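PDB 5CUX: acidocalcisomal pyrophosphatase, which probably hydrolyses inorganic pyrophosphate with magnesium as cofactor, this chain being its N-terminally truncated pyrophosphatase part. Local coordinates for residues L24-G29 with L39-D44; D58-V63 with R78-C83; M176-Q181 with R221-C226. All coordinates share one frame; numbering follows the deposited sequence.

Contact 1 is a surface contact between the two strands of hairpin 21-28/37-44, away from the annotated sites. Contact 2 is partly buried and lies nearest the centre of the chain, where a loop meets strand 79-83. Contact 3 lies about 20 Å from that centre, between the end of strand 165-178 with its turn and the C-terminal region of helix 212-222. Contacts 1 and 2 touch through F42 and D58, and both reach a second subunit. Contacts 2 and 3 share a sheet, since strands 79-83 and 165-178 are neighbours. Contact 1 combines a backbone ladder with a cation-pi contact. Contact 2 adds an asparagine amide and tyrosine packing. Contact 3 is mainly charged, around bound anions.

Contact 1: L24-G29 with L39-D44; sequences LTRETG and LYYFRD
Strands 24-28 and 39-44 run antiparallel, with L24 opposite Y41, T25 opposite Y40 and R26 opposite L39, and their axes come within 4.6 Å. L24 and Y41 form a hydrogen-bonded pair, with N to O bonds in both directions. R26 and L39 form another; its shorter bond runs from L39 N to R26 O at 2.7 Å. T25 and Y40 between them are a non-hydrogen-bonded pair. T25 CA also comes 3.2 Å from O of L39, the residue before Y40, a CA-H...O contact.

R26 and Y41 lie on the same face of the sheet as L24 and L39. The R26 chain is extended from CG to NE and crosses the Y41 side chain at about a right angle. Its CD lies 3.6 Å from Y41 CE1. The guanidinium carbon CZ sits 4.6 Å from the Y41 ring centroid, only 2° off the ring normal. This is a cation-pi contact, although the two planes are 49° apart. Further along, L24 CD1 lies over one face of the R43 guanidinium, 3.6 Å from NH1. E50, on the next strand, forms salt bridges with both R26 and R43. Its carboxylate probably offsets the repulsion between these two like charges. A72 of the second subunit packs on L24 and R43.

On the other face, T25 CG2 meets Y40 CD2 at 3.5 Å. The two side chains lie alongside each other, pointing the same way. Y40 OH is hydrogen-bonded to G163 O. The arrangement is that of an antiparallel beta hairpin, with strand 50-53 completing a three-stranded sheet.

Contact 2: D58-V63 with R78-C83; sequences DIPLYV and RYNFIC. With POP (pyrophosphate 2-), chain C.
L61 O takes a hydrogen bond from N80 N at 2.8 Å and a CA-H...O contact from Y79. The loop 58-63 meets strand 79-83 here through a single beta bridge, Y62 with Y79. That strand belongs to the curled sheet of the family I pyrophosphatase fold, an OB-like barrel. One residue earlier on the loop, P60 O accepts N80 ND2 at 2.9 Å. The oxygen lies in the N80 amide plane, and this bond probably helps hold the amide's rotation. I59 CG2 packs beside the amide, and V63 CG2 touches its OD1.

The bridge is closed by V63 N, which bonds to R78 O at 2.9 Å and nearly straight, 171° at the hydrogen.

L61 CG is anti to the backbone N (chi1 163°), which puts L61 CD1 at the edge of the Y79 ring, 3.6 Å from Y79 CD2. L61 CG sits over the centre of the Y62 ring. Y62 CE1 meets Y79 CE2, with the ring planes oblique at 42°. Helix 243-262 packs on L61 and Y79.

R78 belongs to a pyrophosphate pocket where R68 NE, K70 NZ and N77 N bond to the ligand. R78 NH1 is hydrogen-bonded to H191, and R78 CD comes 3.2 Å from pyrophosphate O5.

Contact 3: M176-Q181 with R221-C226; sequences MIDDGQ and RVYKIC. With POP (pyrophosphate 2-), chain D; PO4 (phosphate ion), chain G.
The Y223 ring meets M176 SD at its edge, near the ring plane, with SD 4.4 Å from CE1. Pyrophosphate O1 also lies at the edge, in plane. One face carries K224 CG, offset toward the rim, and the ring of W219 stacks on Y223. With chi1 at 81°, CG of Y223 stands between the backbone N and the carbonyl carbon. The ring then reaches out to the ligand, and Y223 OH donates to pyrophosphate O1 at 2.5 Å. M176 CE lies 4.0 Å from the same hydroxyl.

The carboxylates of D178 and D179 meet at the tip of K224. The K224 chain is extended beyond CG and carries NZ to both acids. NZ is 2.9 Å from D179 OD1 and 3.2 Å from D178 OD1. Both are salt bridges whose hydrogen bonds are weak. D178 comes to NZ across the lysine chain at about a right angle, D179 obliquely.

D178 ends strand 165-178 and opens a type I' beta turn to Q181, which leads into strand 181-190. This hairpin end brings the two acids side by side. Y223 and K224 lie in the C-terminal region of helix 212-222. D178, Y223 and K224 line a pyrophosphate pocket with K92 and R114. D183, on which M176 packs, and D146, about 6 Å from the D178 side chain, bind magnesium in another structure of this protein; none is bound to this chain here.

NZ of K224 also donates to phosphate O2 at 2.6 Å; that ion probably came from the crystallisation liquor. D179 OD2 lies 3.0 Å from the same phosphate O2.

Contact 1: L24-G29 with L39-D44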
loop_
_atom_site.group_PDB
_atom_site.type_symbol
_atom_site.label_atom_id
_atom_site.label_comp_id
_atom_site.label_asym_id
_atom_site.label_seq_id
_atom_site.Cartn_x
_atom_site.Cartn_y
_atom_site.Cartn_z
ATOM N N LEU A 24 17.344 -9.537 21.659
ATOM C CA LEU A 24 16.752 -8.905 22.832
ATOM C C LEU A 24 17.560 -7.674 23.151
ATOM O O LEU A 24 18.754 -7.646 22.923
ATOM C CB LEU A 24 16.836 -9.850 24.016
ATOM C CG LEU A 24 16.053 -11.144 23.923
ATOM C CD1 LEU A 24 16.417 -12.000 25.093
ATOM C CD2 LEU A 24 14.558 -10.863 23.908
ATOM N N THR A 25 16.933 -6.640 23.662
ATOM C CA THR A 25 17.705 -5.480 24.063
ATOM C C THR A 25 17.301 -5.114 25.487
ATOM O O THR A 25 16.185 -5.400 25.935
ATOM C CB THR A 25 17.461 -4.315 23.157
ATOM O OG1 THR A 25 16.072 -3.993 23.191
ATOM C CG2 THR A 25 17.844 -4.674 21.733
ATOM N N ARG A 26 18.234 -4.532 26.224
ATOM C CA ARG A 26 17.987 -4.120 27.596
ATOM C C ARG A 26 18.663 -2.796 27.766
ATOM O O ARG A 26 19.704 -2.542 27.143
ATOM C CB ARG A 26 18.586 -5.114 28.577
ATOM C CG ARG A 26 17.684 -6.278 28.823
ATOM C CD ARG A 26 18.337 -7.416 29.607
ATOM N NE ARG A 26 17.450 -8.584 29.591
ATOM C CZ ARG A 26 17.822 -9.841 29.852
ATOM N NH1 ARG A 26 19.099 -10.122 30.162
ATOM N NH2 ARG A 26 16.903 -10.822 29.790
ATOM N N GLU A 27 18.075 -1.941 28.597
ATOM C CA GLU A 27 18.666 -0.635 28.856
ATOM C C GLU A 27 19.185 -0.490 30.289
ATOM O O GLU A 27 18.712 -1.169 31.206
ATOM C CB GLU A 27 17.654 0.449 28.584
ATOM C CG GLU A 27 16.774 0.150 27.435
ATOM C CD GLU A 27 15.725 1.222 27.315
ATOM O OE1 GLU A 27 14.667 0.969 26.670
ATOM O OE2 GLU A 27 15.967 2.328 27.883
ATOM N N THR A 28 20.182 0.381 30.459
ATOM C CA THR A 28 20.770 0.667 31.756
ATOM C C THR A 28 21.245 2.109 31.749
ATOM O O THR A 28 21.582 2.665 30.694
ATOM C CB THR A 28 21.971 -0.229 32.075
ATOM O OG1 THR A 28 23.140 0.271 31.420
ATOM C CG2 THR A 28 21.698 -1.632 31.645
ATOM N N GLY A 29 21.269 2.717 32.932
ATOM C CA GLY A 29 21.710 4.093 33.031
ATOM C C GLY A 29 20.488 4.960 32.878
ATOM O O GLY A 29 19.378 4.437 32.692
ATOM N N LEU A 39 21.921 -2.594 25.677
ATOM C CA LEU A 39 22.691 -3.824 25.517
ATOM C C LEU A 39 21.909 -4.884 24.752
ATOM O O LEU A 39 20.703 -5.026 24.935
ATOM C CB LEU A 39 23.057 -4.410 26.878
ATOM C CG LEU A 39 23.208 -3.506 28.102
ATOM C CD1 LEU A 39 23.584 -4.382 29.248
ATOM C CD2 LEU A 39 24.235 -2.427 27.892
ATOM N N TYR A 40 22.604 -5.658 23.926
ATOM C CA TYR A 40 21.959 -6.695 23.140
ATOM C C TYR A 40 22.274 -8.098 23.632
ATOM O O TYR A 40 23.386 -8.373 24.046
ATOM C CB TYR A 40 22.406 -6.591 21.686
ATOM C CG TYR A 40 22.000 -5.322 21.013
ATOM C CD1 TYR A 40 22.661 -4.132 21.281
ATOM C CD2 TYR A 40 20.932 -5.301 20.104
ATOM C CE1 TYR A 40 22.273 -2.946 20.666
ATOM C CE2 TYR A 40 20.541 -4.112 19.482
ATOM C CZ TYR A 40 21.218 -2.943 19.775
ATOM O OH TYR A 40 20.830 -1.764 19.203
ATOM N N TYR A 41 21.291 -8.987 23.541
ATOM C CA TYR A 41 21.455 -10.384 23.927
ATOM C C TYR A 41 20.771 -11.275 22.882
ATOM O O TYR A 41 19.940 -10.793 22.120
ATOM C CB TYR A 41 20.769 -10.645 25.268
ATOM C CG TYR A 41 21.200 -9.733 26.378
ATOM C CD1 TYR A 41 20.820 -8.393 26.390
ATOM C CD2 TYR A 41 22.018 -10.197 27.412
ATOM C CE1 TYR A 41 21.246 -7.526 27.412
ATOM C CE2 TYR A 41 22.450 -9.348 28.430
ATOM C CZ TYR A 41 22.061 -8.016 28.428
ATOM O OH TYR A 41 22.470 -7.170 29.446
ATOM N N PHE A 42 21.132 -12.558 22.854
ATOM C CA PHE A 42 20.495 -13.565 21.991
ATOM C C PHE A 42 19.779 -14.528 22.934
ATOM O O PHE A 42 20.261 -14.812 24.018
ATOM C CB PHE A 42 21.492 -14.433 21.236
ATOM C CG PHE A 42 21.959 -13.864 19.965
ATOM C CD1 PHE A 42 21.477 -12.651 19.503
ATOM C CD2 PHE A 42 22.902 -14.536 19.221
ATOM C CE1 PHE A 42 21.940 -12.124 18.318
ATOM C CE2 PHE A 42 23.373 -14.002 18.024
ATOM C CZ PHE A 42 22.896 -12.804 17.577
ATOM N N ARG A 43 18.633 -15.050 22.534
ATOM C CA ARG A 43 17.950 -16.008 23.381
ATOM C C ARG A 43 17.769 -17.224 22.500
ATOM O O ARG A 43 17.075 -17.152 21.497
ATOM C CB ARG A 43 16.576 -15.483 23.828
ATOM C CG ARG A 43 15.949 -16.335 24.920
ATOM C CD ARG A 43 14.517 -16.785 24.606
ATOM N NE ARG A 43 13.555 -15.688 24.493
ATOM C CZ ARG A 43 13.470 -14.679 25.360
ATOM N NH1 ARG A 43 14.312 -14.643 26.392
ATOM N NH2 ARG A 43 12.535 -13.724 25.228
ATOM N N ASP A 44 18.433 -18.317 22.820
ATOM C CA ASP A 44 18.256 -19.542 22.051
ATOM C C ASP A 44 16.733 -19.836 22.059
ATOM O O ASP A 44 16.130 -19.959 23.119
ATOM C CB ASP A 44 19.029 -20.669 22.745
ATOM C CG ASP A 44 19.056 -21.948 21.943
ATOM O OD1 ASP A 44 17.952 -22.487 21.649
ATOM O OD2 ASP A 44 20.188 -22.397 21.617
#

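Contact 2: D58-V63 with R78-C83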
loop_
_atom_site.group_PDB
_atom_site.type_symbol
_atom_site.label_atom_id
_atom_site.label_comp_id
_atom_site.label_asym_id
_atom_site.label_seq_id
_atom_site.Cartn_x
_atom_site.Cartn_y
_atom_site.Cartn_z
ATOM N N ASP A 58 27.825 -9.562 16.005
ATOM C CA ASP A 58 26.918 -10.688 16.067
ATOM C C ASP A 58 25.565 -10.677 15.366
ATOM O O ASP A 58 24.889 -11.702 15.303
ATOM C CB ASP A 58 26.722 -11.028 17.529
ATOM C CG ASP A 58 28.033 -11.286 18.215
ATOM O OD1 ASP A 58 28.907 -11.937 17.572
ATOM O OD2 ASP A 58 28.192 -10.837 19.375
ATOM N N ILE A 59 25.145 -9.526 14.876
ATOM C CA ILE A 59 23.888 -9.429 14.175
ATOM C C ILE A 59 24.317 -9.580 12.745
ATOM O O ILE A 59 25.193 -8.874 12.292
ATOM C CB ILE A 59 23.257 -8.057 14.383
ATOM C CG1 ILE A 59 22.641 -7.983 15.781
ATOM C CG2 ILE A 59 22.228 -7.786 13.299
ATOM C CD1 ILE A 59 22.139 -6.616 16.121
ATOM N N PRO A 60 23.730 -10.525 12.024
ATOM C CA PRO A 60 24.071 -10.774 10.614
ATOM C C PRO A 60 23.861 -9.541 9.730
ATOM O O PRO A 60 22.871 -8.847 9.898
ATOM C CB PRO A 60 23.116 -11.900 10.220
ATOM C CG PRO A 60 22.802 -12.585 11.532
ATOM C CD PRO A 60 22.742 -11.488 12.543
ATOM N N LEU A 61 24.789 -9.252 8.817
ATOM C CA LEU A 61 24.637 -8.131 7.904
ATOM C C LEU A 61 23.568 -8.511 6.901
ATOM O O LEU A 61 22.708 -7.714 6.569
ATOM C CB LEU A 61 25.921 -7.872 7.154
ATOM C CG LEU A 61 25.746 -7.003 5.900
ATOM C CD1 LEU A 61 25.285 -5.612 6.305
ATOM C CD2 LEU A 61 27.082 -6.891 5.131
ATOM N N TYR A 62 23.620 -9.745 6.406
ATOM C CA TYR A 62 22.647 -10.268 5.414
ATOM C C TYR A 62 21.511 -10.983 6.100
ATOM O O TYR A 62 21.745 -11.786 6.985
ATOM C CB TYR A 62 23.345 -11.224 4.463
ATOM C CG TYR A 62 24.447 -10.542 3.691
ATOM C CD1 TYR A 62 24.155 -9.722 2.613
ATOM C CD2 TYR A 62 25.783 -10.711 4.045
ATOM C CE1 TYR A 62 25.171 -9.083 1.879
ATOM C CE2 TYR A 62 26.805 -10.075 3.343
ATOM C CZ TYR A 62 26.485 -9.267 2.258
ATOM O OH TYR A 62 27.478 -8.653 1.543
ATOM N N VAL A 63 20.272 -10.682 5.747
ATOM C CA VAL A 63 19.190 -11.389 6.418
ATOM C C VAL A 63 18.939 -12.620 5.606
ATOM O O VAL A 63 18.749 -12.527 4.403
ATOM C CB VAL A 63 17.917 -10.613 6.471
ATOM C CG1 VAL A 63 16.943 -11.358 7.297
ATOM C CG2 VAL A 63 18.161 -9.277 7.043
ATOM N N ARG A 78 18.382 -7.833 1.319
ATOM C CA ARG A 78 17.720 -7.671 2.627
ATOM C C ARG A 78 18.873 -7.623 3.599
ATOM O O ARG A 78 19.484 -8.636 3.883
ATOM C CB ARG A 78 16.765 -8.847 2.997
ATOM C CG ARG A 78 15.229 -8.515 2.884
ATOM C CD ARG A 78 14.115 -9.700 3.024
ATOM N NE ARG A 78 12.729 -9.158 2.832
ATOM C CZ ARG A 78 11.544 -9.815 2.848
ATOM N NH1 ARG A 78 10.403 -9.132 2.657
ATOM N NH2 ARG A 78 11.458 -11.132 3.043
ATOM N N TYR A 79 19.217 -6.432 4.065
ATOM C CA TYR A 79 20.301 -6.283 5.044
ATOM C C TYR A 79 19.749 -5.920 6.411
ATOM O O TYR A 79 18.609 -5.423 6.494
ATOM C CB TYR A 79 21.222 -5.167 4.649
ATOM C CG TYR A 79 21.928 -5.395 3.363
ATOM C CD1 TYR A 79 21.285 -5.193 2.152
ATOM C CD2 TYR A 79 23.274 -5.797 3.350
ATOM C CE1 TYR A 79 21.968 -5.381 0.960
ATOM C CE2 TYR A 79 23.957 -5.976 2.169
ATOM C CZ TYR A 79 23.306 -5.768 0.987
ATOM O OH TYR A 79 24.004 -5.906 -0.179
ATOM N N ASN A 80 20.517 -6.165 7.482
ATOM C CA ASN A 80 20.049 -5.749 8.810
ATOM C C ASN A 80 20.535 -4.299 9.049
ATOM O O ASN A 80 21.608 -3.891 8.594
ATOM C CB ASN A 80 20.523 -6.678 9.937
ATOM C CG ASN A 80 19.531 -7.832 10.222
ATOM O OD1 ASN A 80 18.325 -7.626 10.376
ATOM N ND2 ASN A 80 20.052 -9.056 10.315
ATOM N N PHE A 81 19.696 -3.521 9.724
ATOM C CA PHE A 81 19.976 -2.131 10.028
ATOM C C PHE A 81 19.718 -1.883 11.528
ATOM O O PHE A 81 18.671 -2.300 12.070
ATOM C CB PHE A 81 19.067 -1.263 9.172
ATOM C CG PHE A 81 18.968 0.165 9.617
ATOM C CD1 PHE A 81 19.893 1.105 9.191
ATOM C CD2 PHE A 81 17.881 0.585 10.393
ATOM C CE1 PHE A 81 19.738 2.450 9.516
ATOM C CE2 PHE A 81 17.707 1.916 10.729
ATOM C CZ PHE A 81 18.637 2.860 10.286
ATOM N N ILE A 82 20.697 -1.251 12.183
ATOM C CA ILE A 82 20.631 -0.913 13.600
ATOM C C ILE A 82 20.372 0.584 13.714
ATOM O O ILE A 82 21.217 1.404 13.256
ATOM C CB ILE A 82 21.959 -1.171 14.326
ATOM C CG1 ILE A 82 22.330 -2.650 14.260
ATOM C CG2 ILE A 82 21.836 -0.752 15.778
ATOM C CD1 ILE A 82 23.828 -2.904 14.517
ATOM N N CYS A 83 19.221 0.947 14.309
ATOM C CA CYS A 83 18.896 2.350 14.482
ATOM C C CYS A 83 19.579 2.940 15.702
ATOM O O CYS A 83 19.487 2.395 16.807
ATOM C CB CYS A 83 17.405 2.598 14.614
ATOM S SG CYS A 83 17.134 4.414 14.653
HETATM P P1 POP C . 15.142 -10.072 -1.779
HETATM O O1 POP C . 15.010 -10.792 -3.136
HETATM O O2 POP C . 13.826 -10.211 -0.983
HETATM O O3 POP C . 15.380 -8.574 -2.067
HETATM O O POP C . 16.330 -10.699 -0.997
HETATM P P2 POP C . 16.226 -11.942 -0.078
HETATM O O4 POP C . 16.183 -13.231 -0.912
HETATM O O5 POP C . 14.967 -11.852 0.802
HETATM O O6 POP C . 17.462 -12.025 0.833
#

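Contact 3: M176-Q181 with R221-C226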
loop_
_atom_site.group_PDB
_atom_site.type_symbol
_atom_site.label_atom_id
_atom_site.label_comp_id
_atom_site.label_asym_id
_atom_site.label_seq_id
_atom_site.Cartn_x
_atom_site.Cartn_y
_atom_site.Cartn_z
ATOM N N MET A 176 30.153 11.008 1.547
ATOM C CA MET A 176 30.449 12.281 2.189
ATOM C C MET A 176 31.832 12.243 2.815
ATOM O O MET A 176 32.231 11.225 3.380
ATOM C CB MET A 176 29.411 12.626 3.284
ATOM C CG MET A 176 29.889 13.780 4.194
ATOM S SD MET A 176 28.911 14.256 5.623
ATOM C CE MET A 176 29.514 13.246 6.909
ATOM N N ILE A 177 32.580 13.331 2.723
ATOM C CA ILE A 177 33.868 13.337 3.369
ATOM C C ILE A 177 33.649 13.953 4.748
ATOM O O ILE A 177 33.065 15.025 4.858
ATOM C CB ILE A 177 34.890 14.178 2.616
ATOM C CG1 ILE A 177 34.943 13.776 1.129
ATOM C CG2 ILE A 177 36.241 14.002 3.287
ATOM C CD1 ILE A 177 35.077 12.248 0.867
ATOM N N ASP A 178 34.088 13.266 5.794
ATOM C CA ASP A 178 33.946 13.746 7.149
ATOM C C ASP A 178 35.307 13.707 7.821
ATOM O O ASP A 178 35.816 12.647 8.164
ATOM C CB ASP A 178 32.975 12.868 7.929
ATOM C CG ASP A 178 32.794 13.317 9.389
ATOM O OD1 ASP A 178 33.765 13.802 9.986
ATOM O OD2 ASP A 178 31.691 13.161 9.960
ATOM N N ASP A 179 35.886 14.893 7.996
ATOM C CA ASP A 179 37.180 15.104 8.644
ATOM C C ASP A 179 38.332 14.407 7.946
ATOM O O ASP A 179 39.154 13.730 8.580
ATOM C CB ASP A 179 37.087 14.725 10.134
ATOM C CG ASP A 179 36.062 15.606 10.906
ATOM O OD1 ASP A 179 35.274 16.380 10.262
ATOM O OD2 ASP A 179 36.032 15.527 12.164
ATOM N N GLY A 180 38.373 14.607 6.627
ATOM C CA GLY A 180 39.420 14.051 5.787
ATOM C C GLY A 180 39.245 12.594 5.390
ATOM O O GLY A 180 39.896 12.088 4.439
ATOM N N GLN A 181 38.373 11.898 6.112
ATOM C CA GLN A 181 38.136 10.511 5.808
ATOM C C GLN A 181 36.856 10.343 4.997
ATOM O O GLN A 181 36.096 11.298 4.846
ATOM C CB GLN A 181 38.061 9.742 7.094
ATOM C CG GLN A 181 39.236 9.999 7.971
ATOM C CD GLN A 181 38.989 9.450 9.358
ATOM O OE1 GLN A 181 37.962 9.760 9.969
ATOM N NE2 GLN A 181 39.915 8.631 9.868
ATOM N N ARG A 221 25.286 18.034 4.200
ATOM C CA ARG A 221 26.217 19.039 3.738
ATOM C C ARG A 221 26.386 20.264 4.658
ATOM O O ARG A 221 27.381 20.988 4.551
ATOM C CB ARG A 221 25.793 19.580 2.377
ATOM C CG ARG A 221 26.642 20.716 1.986
ATOM C CD ARG A 221 26.395 21.113 0.612
ATOM N NE ARG A 221 25.285 22.035 0.518
ATOM C CZ ARG A 221 25.263 23.249 1.075
ATOM N NH1 ARG A 221 26.298 23.706 1.776
ATOM N NH2 ARG A 221 24.183 24.011 0.955
ATOM N N VAL A 222 25.442 20.533 5.558
ATOM C CA VAL A 222 25.572 21.773 6.332
ATOM C C VAL A 222 25.410 21.626 7.829
ATOM O O VAL A 222 25.678 22.555 8.584
ATOM C CB VAL A 222 24.516 22.853 5.856
ATOM C CG1 VAL A 222 24.558 23.084 4.343
ATOM C CG2 VAL A 222 23.105 22.413 6.289
ATOM N N TYR A 223 24.971 20.463 8.265
ATOM C CA TYR A 223 24.733 20.281 9.670
ATOM C C TYR A 223 25.851 20.663 10.618
ATOM O O TYR A 223 25.610 20.865 11.804
ATOM C CB TYR A 223 24.289 18.859 9.943
ATOM C CG TYR A 223 25.390 17.843 10.011
ATOM C CD1 TYR A 223 26.025 17.376 8.855
ATOM C CD2 TYR A 223 25.762 17.302 11.242
ATOM C CE1 TYR A 223 27.004 16.389 8.939
ATOM C CE2 TYR A 223 26.724 16.321 11.338
ATOM C CZ TYR A 223 27.341 15.873 10.195
ATOM O OH TYR A 223 28.310 14.945 10.342
ATOM N N LYS A 224 27.067 20.776 10.122
ATOM C CA LYS A 224 28.176 21.151 10.983
ATOM C C LYS A 224 28.454 22.672 11.035
ATOM O O LYS A 224 29.033 23.163 11.999
ATOM C CB LYS A 224 29.426 20.409 10.531
ATOM C CG LYS A 224 29.651 19.130 11.283
ATOM C CD LYS A 224 30.863 18.414 10.734
ATOM C CE LYS A 224 31.290 17.263 11.634
ATOM N NZ LYS A 224 32.467 16.532 11.052
ATOM N N ILE A 225 28.061 23.409 9.997
ATOM C CA ILE A 225 28.273 24.852 9.948
ATOM C C ILE A 225 27.808 25.588 11.205
ATOM O O ILE A 225 28.561 26.323 11.848
ATOM C CB ILE A 225 27.539 25.469 8.774
ATOM C CG1 ILE A 225 28.049 24.858 7.472
ATOM C CG2 ILE A 225 27.714 26.952 8.807
ATOM C CD1 ILE A 225 27.319 25.270 6.248
ATOM N N CYS A 226 26.555 25.376 11.561
ATOM C CA CYS A 226 26.009 26.032 12.731
ATOM C C CYS A 226 26.808 25.755 14.002
ATOM O O CYS A 226 26.854 26.585 14.899
ATOM C CB CYS A 226 24.554 25.610 12.948
ATOM S SG CYS A 226 24.468 24.070 13.794
HETATM P P1 POP D . 30.241 13.950 13.141
HETATM O O1 POP D . 28.794 14.286 12.738
HETATM O O2 POP D . 30.518 14.532 14.538
HETATM O O3 POP D . 31.228 14.538 12.120
HETATM O O POP D . 30.424 12.425 13.159
HETATM P P2 POP D . 30.742 11.724 14.490
HETATM O O4 POP D . 29.430 11.465 15.260
HETATM O O5 POP D . 31.443 10.378 14.207
HETATM O O6 POP D . 31.666 12.627 15.334
HETATM P P PO4 G . 33.710 16.686 14.597
HETATM O O1 PO4 G . 32.308 16.716 15.136
HETATM O O2 PO4 G . 33.737 17.229 13.205
HETATM O O3 PO4 G . 34.205 15.279 14.599
HETATM O O4 PO4 G . 34.594 17.522 15.454
#